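Local coordinates for protein putative agmatinase (Clostridium difficile, PDB 3LHL) that probably hydrolyses agmatine to putrescine and urea with the help of manganese ions, as a member of the arginase family, at residues A[9-14]-A[82-87]; A[72-77]-A[101-106]; A[110-115]-A[240-245]. All coordinates share one frame; numbering follows the deposited sequence.

In the fold
All three contacts lie on one side of the parallel sheet of the arginase fold. All are buried and apolar, with no hydrogen bond across any of them. Contact 1 sets helix 70-86 on strand 10-15 through aliphatic groups and one phenyl ring. Contact 2 joins helices 70-86 and 101-111 through a proline, and it is the one nearest the manganese site. Contact 3 follows helix 101-111 to its end, where a tyrosine ring lies on strand 240-247. Contacts 1 and 2 share helix 70-86, while contacts 2 and 3 share helix 101-111. Charged and polar groups sit at the margins of contacts 1 and 3.

Contact 1. Residues A[9-14]-A[82-87]; sequences NLIVFG and YKIVRD. With PO4 (phosphate ion), chain G.
I11 and F13 of strand 10-15 pack on I84 of helix 70-86. This is a sheet-to-helix contact of the arginase fold, in which helices flank a parallel sheet. L10 turns away and meets helix 258-278 on the other side of the sheet, as does V12. I11 points to helix 70-86. Its CG2 branch, anti to the backbone N, reaches I84 CD1 at 3.7 Å. Its CG1 lies against the other branch of the same isoleucine, I84 CG2, at 3.9 Å. With CG between the backbone N and the carbonyl carbon (chi1 67°), the F13 ring comes to I84 obliquely, F13 CE2 to I84 CD1 at 3.8 Å. The extended tip of I84 is therefore shared by both strand residues. Y5 and K89 from the neighbouring loops also touch both I11 and I84. The far side of the helix end is polar. R86 NE forms a salt bridge with D87 OD1 at 2.9 Å and approaches that oxygen from above the carboxylate plane. The same guanidinium binds a phosphate ion, probably from the crystallisation liquor. That bond runs from R86 NH1 to phosphate O2 at 2.8 Å, with an N-H...O angle of 141°.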
loop_
_atom_site.group_PDB
_atom_site.type_symbol
_atom_site.label_atom_id
_atom_site.label_comp_id
_atom_site.label_asym_id
_atom_site.label_seq_id
_atom_site.Cartn_x
_atom_site.Cartn_y
_atom_site.Cartn_z
ATOM N N ASN A 9 -1.679 16.683 8.754
ATOM C CA ASN A 9 -0.495 15.868 8.999
ATOM C C ASN A 9 -0.446 14.701 8.013
ATOM O O ASN A 9 0.607 14.102 7.796
ATOM C CB ASN A 9 -0.497 15.329 10.433
ATOM C CG ASN A 9 -0.430 16.432 11.474
ATOM O OD1 ASN A 9 0.451 17.290 11.430
ATOM N ND2 ASN A 9 -1.364 16.410 12.420
ATOM N N LEU A 10 -1.592 14.382 7.419
ATOM C CA LEU A 10 -1.686 13.292 6.452
ATOM C C LEU A 10 -2.069 13.863 5.087
ATOM O O LEU A 10 -3.105 14.522 4.944
ATOM C CB LEU A 10 -2.736 12.277 6.909
ATOM C CG LEU A 10 -2.928 10.993 6.091
ATOM C CD1 LEU A 10 -1.628 10.190 6.049
ATOM C CD2 LEU A 10 -4.052 10.163 6.715
ATOM N N ILE A 11 -1.222 13.614 4.093
ATOM C CA ILE A 11 -1.442 14.104 2.738
ATOM C C ILE A 11 -1.726 12.929 1.807
ATOM O O ILE A 11 -0.841 12.113 1.519
ATOM C CB ILE A 11 -0.204 14.870 2.220
ATOM C CG1 ILE A 11 0.220 15.928 3.249
ATOM C CG2 ILE A 11 -0.511 15.515 0.869
ATOM C CD1 ILE A 11 -0.849 16.961 3.571
ATOM N N VAL A 12 -2.969 12.857 1.345
ATOM C CA VAL A 12 -3.433 11.797 0.459
ATOM C C VAL A 12 -3.381 12.260 -0.989
ATOM O O VAL A 12 -3.889 13.331 -1.322
ATOM C CB VAL A 12 -4.899 11.421 0.771
ATOM C CG1 VAL A 12 -5.338 10.272 -0.110
ATOM C CG2 VAL A 12 -5.051 11.081 2.244
ATOM N N PHE A 13 -2.770 11.456 -1.851
ATOM C CA PHE A 13 -2.692 11.814 -3.260
ATOM C C PHE A 13 -2.763 10.561 -4.114
ATOM O O PHE A 13 -2.396 9.466 -3.673
ATOM C CB PHE A 13 -1.415 12.630 -3.550
ATOM C CG PHE A 13 -0.133 11.862 -3.384
ATOM C CD1 PHE A 13 0.504 11.301 -4.489
ATOM C CD2 PHE A 13 0.445 11.712 -2.126
ATOM C CE1 PHE A 13 1.704 10.600 -4.347
ATOM C CE2 PHE A 13 1.643 11.012 -1.969
ATOM C CZ PHE A 13 2.274 10.455 -3.084
ATOM N N GLY A 14 -3.267 10.722 -5.330
ATOM C CA GLY A 14 -3.393 9.592 -6.224
ATOM C C GLY A 14 -2.311 9.567 -7.276
ATOM O O GLY A 14 -1.756 10.607 -7.637
ATOM N N TYR A 82 8.735 13.292 -1.472
ATOM C CA TYR A 82 9.812 13.983 -0.766
ATOM C C TYR A 82 9.357 15.296 -0.132
ATOM O O TYR A 82 9.646 15.564 1.035
ATOM C CB TYR A 82 10.996 14.268 -1.701
ATOM C CG TYR A 82 12.046 15.121 -1.028
ATOM C CD1 TYR A 82 12.778 14.630 0.057
ATOM C CD2 TYR A 82 12.231 16.453 -1.396
ATOM C CE1 TYR A 82 13.656 15.446 0.763
ATOM C CE2 TYR A 82 13.109 17.281 -0.694
ATOM C CZ TYR A 82 13.814 16.771 0.384
ATOM O OH TYR A 82 14.657 17.586 1.106
ATOM N N LYS A 83 8.654 16.119 -0.897
ATOM C CA LYS A 83 8.185 17.379 -0.357
ATOM C C LYS A 83 7.287 17.150 0.861
ATOM O O LYS A 83 7.377 17.882 1.853
ATOM C CB LYS A 83 7.450 18.166 -1.440
ATOM C CG LYS A 83 8.354 18.559 -2.594
ATOM C CD LYS A 83 7.562 19.050 -3.791
ATOM C CE LYS A 83 8.476 19.253 -4.990
ATOM N NZ LYS A 83 7.710 19.562 -6.234
ATOM N N ILE A 84 6.435 16.131 0.800
ATOM C CA ILE A 84 5.547 15.835 1.922
ATOM C C ILE A 84 6.373 15.400 3.132
ATOM O O ILE A 84 6.164 15.879 4.247
ATOM C CB ILE A 84 4.536 14.721 1.559
ATOM C CG1 ILE A 84 3.623 15.205 0.423
ATOM C CG2 ILE A 84 3.709 14.340 2.791
ATOM C CD1 ILE A 84 2.745 14.130 -0.167
ATOM N N VAL A 85 7.321 14.498 2.905
ATOM C CA VAL A 85 8.175 14.021 3.982
ATOM C C VAL A 85 8.996 15.179 4.544
ATOM O O VAL A 85 9.150 15.315 5.762
ATOM C CB VAL A 85 9.148 12.930 3.480
ATOM C CG1 VAL A 85 10.154 12.580 4.579
ATOM C CG2 VAL A 85 8.363 11.693 3.039
ATOM N N ARG A 86 9.528 16.001 3.643
ATOM C CA ARG A 86 10.342 17.152 4.022
ATOM C C ARG A 86 9.567 18.100 4.927
ATOM O O ARG A 86 10.129 18.700 5.837
ATOM C CB ARG A 86 10.793 17.911 2.772
ATOM C CG ARG A 86 11.505 19.233 3.053
ATOM C CD ARG A 86 11.435 20.144 1.836
ATOM N NE ARG A 86 10.047 20.471 1.521
ATOM C CZ ARG A 86 9.632 20.965 0.360
ATOM N NH1 ARG A 86 10.493 21.197 -0.623
ATOM N NH2 ARG A 86 8.346 21.219 0.181
ATOM N N ASP A 87 8.272 18.232 4.666
ATOM C CA ASP A 87 7.430 19.119 5.455
ATOM C C ASP A 87 6.912 18.456 6.728
ATOM O O ASP A 87 5.967 18.943 7.342
ATOM C CB ASP A 87 6.257 19.611 4.604
ATOM C CG ASP A 87 6.711 20.407 3.394
ATOM O OD1 ASP A 87 7.850 20.924 3.418
ATOM O OD2 ASP A 87 5.926 20.527 2.425
HETATM P P PO4 G . 13.433 22.288 -2.212
HETATM O O1 PO4 G . 13.912 21.200 -3.110
HETATM O O2 PO4 G . 13.203 21.742 -0.849
HETATM O O3 PO4 G . 14.457 23.367 -2.149
HETATM O O4 PO4 G . 12.160 22.847 -2.746
#

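Contact 2. Residues A[72-77]-A[101-106]; sequences QVLKEI and TLPAFK
Two neighbouring crossover helices of the arginase fold meet here, with P103 of one set against L74 and I77 of the other. Helix 70-86 connects strands 57-62 and 90-95. Helix 101-111 connects strands 90-95 and 115-120. Both are helices of beta-alpha-beta crossovers, and they lie on the same side of the sheet. The axes of segments 72-77 and 101-106 come within 8.3 Å and cross at -35°, so the two run in roughly the same direction. P103 sits in the first turn of helix 101-111. A proline is well tolerated there, because its missing N-H is not needed for a bond within the helix. Its pyrrolidine ring points at helix 70-86 and touches both backbone and side chains. CB comes against the backbone, 3.2 Å from L74 O, a close approach of a carbon to a carbonyl oxygen. CG lies against the side chain of I77, with I77 CG2 at 3.7 Å from P103 CG. The L74 side chain crosses the proline ring at about a right angle, and its CD2 is 3.9 Å from P103 CD. The ring thus rests on two residues about one turn apart on the same helix. Y78 of that helix also touches it. I77 and A104 both reach M93 of strand 90-95, which ties the pair of helices to the sheet. T101 points away from helix 70-86, and its OG1 probably hydrogen-bonds D245 OD2 of strand 240-247. The manganese ligand H98 lies just before helix 101-111, with its side chain about 9 Å from that of P103. I77 has chi1 -66°, which sets CG2 anti to the backbone N and brings it to 4.4 Å from A104 CB.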
loop_
_atom_site.group_PDB
_atom_site.type_symbol
_atom_site.label_atom_id
_atom_site.label_comp_id
_atom_site.label_asym_id
_atom_site.label_seq_id
_atom_site.Cartn_x
_atom_site.Cartn_y
_atom_site.Cartn_z
ATOM N N GLN A 72 10.626 8.329 -15.874
ATOM C CA GLN A 72 10.180 9.694 -15.618
ATOM C C GLN A 72 9.077 9.769 -14.565
ATOM O O GLN A 72 9.067 10.677 -13.731
ATOM C CB GLN A 72 9.689 10.331 -16.919
ATOM C CG GLN A 72 9.352 11.811 -16.802
ATOM C CD GLN A 72 10.500 12.616 -16.220
ATOM O OE1 GLN A 72 11.660 12.449 -16.616
ATOM N NE2 GLN A 72 10.186 13.499 -15.275
ATOM N N VAL A 73 8.146 8.819 -14.615
ATOM C CA VAL A 73 7.038 8.772 -13.666
ATOM C C VAL A 73 7.538 8.528 -12.246
ATOM O O VAL A 73 7.074 9.162 -11.300
ATOM C CB VAL A 73 6.025 7.653 -14.027
ATOM C CG1 VAL A 73 4.937 7.566 -12.959
ATOM C CG2 VAL A 73 5.402 7.931 -15.395
ATOM N N LEU A 74 8.488 7.610 -12.099
ATOM C CA LEU A 74 9.025 7.307 -10.780
ATOM C C LEU A 74 9.661 8.535 -10.136
ATOM O O LEU A 74 9.463 8.787 -8.948
ATOM C CB LEU A 74 10.044 6.173 -10.868
ATOM C CG LEU A 74 9.493 4.849 -11.406
ATOM C CD1 LEU A 74 10.540 3.760 -11.243
ATOM C CD2 LEU A 74 8.211 4.470 -10.658
ATOM N N LYS A 75 10.420 9.297 -10.919
ATOM C CA LYS A 75 11.064 10.504 -10.405
ATOM C C LYS A 75 10.029 11.513 -9.924
ATOM O O LYS A 75 10.230 12.184 -8.913
ATOM C CB LYS A 75 11.948 11.144 -11.484
ATOM C CG LYS A 75 13.172 10.311 -11.829
ATOM C CD LYS A 75 14.009 10.950 -12.928
ATOM C CE LYS A 75 15.229 10.094 -13.256
ATOM N NZ LYS A 75 15.994 10.645 -14.407
ATOM N N GLU A 76 8.921 11.608 -10.648
ATOM C CA GLU A 76 7.854 12.534 -10.297
ATOM C C GLU A 76 7.175 12.111 -8.994
ATOM O O GLU A 76 6.854 12.955 -8.154
ATOM C CB GLU A 76 6.836 12.609 -11.443
ATOM C CG GLU A 76 7.473 13.063 -12.750
ATOM C CD GLU A 76 6.581 12.881 -13.963
ATOM O OE1 GLU A 76 5.902 11.835 -14.061
ATOM O OE2 GLU A 76 6.577 13.778 -14.831
ATOM N N ILE A 77 6.962 10.808 -8.819
ATOM C CA ILE A 77 6.337 10.317 -7.596
ATOM C C ILE A 77 7.286 10.627 -6.446
ATOM O O ILE A 77 6.872 11.098 -5.388
ATOM C CB ILE A 77 6.100 8.793 -7.641
ATOM C CG1 ILE A 77 5.060 8.454 -8.712
ATOM C CG2 ILE A 77 5.641 8.303 -6.275
ATOM C CD1 ILE A 77 4.950 6.963 -9.012
ATOM N N THR A 101 5.198 2.379 -5.340
ATOM C CA THR A 101 5.682 2.285 -3.974
ATOM C C THR A 101 7.203 2.471 -3.855
ATOM O O THR A 101 7.691 2.980 -2.844
ATOM C CB THR A 101 5.293 0.916 -3.367
ATOM O OG1 THR A 101 3.869 0.851 -3.222
ATOM C CG2 THR A 101 5.952 0.711 -2.007
ATOM N N LEU A 102 7.950 2.077 -4.884
ATOM C CA LEU A 102 9.408 2.187 -4.832
ATOM C C LEU A 102 9.902 3.617 -4.612
ATOM O O LEU A 102 10.603 3.884 -3.636
ATOM C CB LEU A 102 10.037 1.581 -6.095
ATOM C CG LEU A 102 11.561 1.639 -6.257
ATOM C CD1 LEU A 102 12.268 1.138 -4.989
ATOM C CD2 LEU A 102 11.957 0.791 -7.461
ATOM N N PRO A 103 9.547 4.554 -5.509
ATOM C CA PRO A 103 10.004 5.936 -5.319
ATOM C C PRO A 103 9.452 6.569 -4.046
ATOM O O PRO A 103 10.135 7.352 -3.388
ATOM C CB PRO A 103 9.516 6.644 -6.584
ATOM C CG PRO A 103 8.320 5.843 -6.998
ATOM C CD PRO A 103 8.789 4.424 -6.765
ATOM N N ALA A 104 8.216 6.218 -3.700
ATOM C CA ALA A 104 7.579 6.754 -2.506
ATOM C C ALA A 104 8.363 6.306 -1.285
ATOM O O ALA A 104 8.684 7.109 -0.402
ATOM C CB ALA A 104 6.142 6.261 -2.413
ATOM N N PHE A 105 8.668 5.013 -1.243
ATOM C CA PHE A 105 9.419 4.451 -0.138
ATOM C C PHE A 105 10.771 5.138 -0.046
ATOM O O PHE A 105 11.215 5.499 1.043
ATOM C CB PHE A 105 9.644 2.952 -0.326
ATOM C CG PHE A 105 10.574 2.368 0.692
ATOM C CD1 PHE A 105 10.169 2.230 2.019
ATOM C CD2 PHE A 105 11.886 2.050 0.350
ATOM C CE1 PHE A 105 11.064 1.790 2.992
ATOM C CE2 PHE A 105 12.788 1.610 1.308
ATOM C CZ PHE A 105 12.380 1.480 2.635
ATOM N N LYS A 106 11.424 5.317 -1.189
ATOM C CA LYS A 106 12.730 5.962 -1.190
ATOM C C LYS A 106 12.680 7.339 -0.543
ATOM O O LYS A 106 13.521 7.667 0.292
ATOM C CB LYS A 106 13.280 6.068 -2.616
ATOM C CG LYS A 106 13.835 4.749 -3.147
ATOM C CD LYS A 106 14.355 4.879 -4.569
ATOM C CE LYS A 106 14.901 3.553 -5.070
ATOM N NZ LYS A 106 15.440 3.651 -6.454
#

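Contact 3. Residues A[110-115]-A[240-245]; sequences EKYNDI and NIVGCD
The ring of Y112 is covered on one face by V242 and on the opposite face by K111. V242 CG1 stands 3.4 Å above the ring plane, displaced toward the rim. It makes a CH-pi contact with the Y112 ring, 25° off the normal, and CG1 is 3.5 Å from Y112 CZ. V242 CB also comes close, 3.5 Å from Y112 CE2. On the other face the K111 chain runs extended, with CG over the ring centre. Its NZ then hydrogen-bonds Y112 OH at 3.1 Å, so the lysine lies along the ring and also bonds to its hydroxyl. This is the turn that takes helix 101-111 into strand 115-120, the second half of a beta-alpha-beta crossover in the arginase fold. Strand 240-247 lies in the same sheet, with strand 196-202 between it and strand 115-120. V242 also meets V108 of the helix. Its second methyl, CG2, lies 3.6 Å from I115 CD1. The I115 chain reaches this point because CG1 is anti to the backbone N (chi1 -174°) and CD1 continues extended. N196 and Y198 of strand 196-202 touch Y112 and I115, respectively. D114, in the same turn, forms a salt bridge with K152.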
loop_
_atom_site.group_PDB
_atom_site.type_symbol
_atom_site.label_atom_id
_atom_site.label_comp_id
_atom_site.label_asym_id
_atom_site.label_seq_id
_atom_site.Cartn_x
_atom_site.Cartn_y
_atom_site.Cartn_z
ATOM N N GLU A 110 14.737 8.195 2.829
ATOM C CA GLU A 110 15.748 9.256 2.830
ATOM C C GLU A 110 15.846 9.908 4.205
ATOM O O GLU A 110 16.933 10.245 4.663
ATOM C CB GLU A 110 15.401 10.338 1.792
ATOM C CG GLU A 110 15.380 9.851 0.354
ATOM C CD GLU A 110 16.733 9.342 -0.110
ATOM O OE1 GLU A 110 17.325 8.494 0.594
ATOM O OE2 GLU A 110 17.207 9.784 -1.180
ATOM N N LYS A 111 14.703 10.095 4.855
ATOM C CA LYS A 111 14.685 10.711 6.172
ATOM C C LYS A 111 14.758 9.676 7.298
ATOM O O LYS A 111 15.475 9.866 8.278
ATOM C CB LYS A 111 13.421 11.556 6.344
ATOM C CG LYS A 111 13.251 12.100 7.751
ATOM C CD LYS A 111 11.906 12.771 7.940
ATOM C CE LYS A 111 11.706 13.173 9.393
ATOM N NZ LYS A 111 10.379 13.803 9.595
ATOM N N TYR A 112 14.012 8.585 7.148
ATOM C CA TYR A 112 13.972 7.524 8.152
ATOM C C TYR A 112 14.825 6.332 7.723
ATOM O O TYR A 112 14.306 5.315 7.271
ATOM C CB TYR A 112 12.524 7.087 8.360
ATOM C CG TYR A 112 11.625 8.181 8.894
ATOM C CD1 TYR A 112 11.667 8.549 10.241
ATOM C CD2 TYR A 112 10.709 8.829 8.066
ATOM C CE1 TYR A 112 10.816 9.528 10.750
ATOM C CE2 TYR A 112 9.851 9.811 8.565
ATOM C CZ TYR A 112 9.906 10.153 9.911
ATOM O OH TYR A 112 9.030 11.090 10.436
ATOM N N ASN A 113 16.137 6.465 7.878
ATOM C CA ASN A 113 17.071 5.416 7.489
ATOM C C ASN A 113 16.760 4.078 8.151
ATOM O O ASN A 113 16.887 3.026 7.526
ATOM C CB ASN A 113 18.501 5.826 7.835
ATOM C CG ASN A 113 19.538 4.948 7.155
ATOM O OD1 ASN A 113 20.531 4.545 7.766
ATOM N ND2 ASN A 113 19.316 4.655 5.878
ATOM N N ASP A 114 16.366 4.117 9.418
ATOM C CA ASP A 114 16.047 2.898 10.150
ATOM C C ASP A 114 14.544 2.650 10.127
ATOM O O ASP A 114 13.866 2.795 11.141
ATOM C CB ASP A 114 16.534 3.013 11.596
ATOM C CG ASP A 114 16.108 1.832 12.446
ATOM O OD1 ASP A 114 16.366 0.678 12.029
ATOM O OD2 ASP A 114 15.516 2.058 13.527
ATOM N N ILE A 115 14.022 2.269 8.969
ATOM C CA ILE A 115 12.591 2.043 8.844
ATOM C C ILE A 115 12.244 0.596 8.522
ATOM O O ILE A 115 13.039 -0.126 7.927
ATOM C CB ILE A 115 11.993 2.975 7.755
ATOM C CG1 ILE A 115 10.470 2.836 7.722
ATOM C CG2 ILE A 115 12.591 2.641 6.394
ATOM C CD1 ILE A 115 9.788 3.816 6.791
ATOM N N ASN A 240 4.861 3.496 14.395
ATOM C CA ASN A 240 4.760 4.816 13.796
ATOM C C ASN A 240 4.780 4.737 12.271
ATOM O O ASN A 240 5.818 4.486 11.658
ATOM C CB ASN A 240 5.903 5.700 14.315
ATOM C CG ASN A 240 5.812 7.131 13.818
ATOM O OD1 ASN A 240 4.718 7.679 13.669
ATOM N ND2 ASN A 240 6.961 7.752 13.577
ATOM N N ILE A 241 3.617 4.934 11.660
ATOM C CA ILE A 241 3.522 4.893 10.209
ATOM C C ILE A 241 3.920 6.258 9.662
ATOM O O ILE A 241 3.227 7.246 9.879
ATOM C CB ILE A 241 2.091 4.525 9.752
ATOM C CG1 ILE A 241 1.740 3.125 10.268
ATOM C CG2 ILE A 241 2.002 4.549 8.229
ATOM C CD1 ILE A 241 0.330 2.665 9.949
ATOM N N VAL A 242 5.050 6.305 8.965
ATOM C CA VAL A 242 5.550 7.556 8.406
ATOM C C VAL A 242 5.313 7.654 6.905
ATOM O O VAL A 242 5.686 8.642 6.268
ATOM C CB VAL A 242 7.057 7.715 8.694
ATOM C CG1 VAL A 242 7.273 7.891 10.188
ATOM C CG2 VAL A 242 7.819 6.490 8.188
ATOM N N GLY A 243 4.683 6.621 6.357
ATOM C CA GLY A 243 4.383 6.575 4.940
ATOM C C GLY A 243 3.423 5.427 4.693
ATOM O O GLY A 243 3.523 4.383 5.344
ATOM N N CYS A 244 2.498 5.600 3.754
ATOM C CA CYS A 244 1.524 4.554 3.473
ATOM C C CYS A 244 0.968 4.613 2.054
ATOM O O CYS A 244 1.003 5.659 1.398
ATOM C CB CYS A 244 0.370 4.658 4.482
ATOM S SG CYS A 244 -0.943 3.420 4.302
ATOM N N ASP A 245 0.461 3.476 1.582
ATOM C CA ASP A 245 -0.151 3.406 0.264
ATOM C C ASP A 245 -0.992 2.142 0.078
ATOM O O ASP A 245 -0.793 1.138 0.766
ATOM C CB ASP A 245 0.916 3.488 -0.844
ATOM C CG ASP A 245 1.788 2.233 -0.939
ATOM O OD1 ASP A 245 1.234 1.108 -0.969
ATOM O OD2 ASP A 245 3.032 2.376 -1.002
#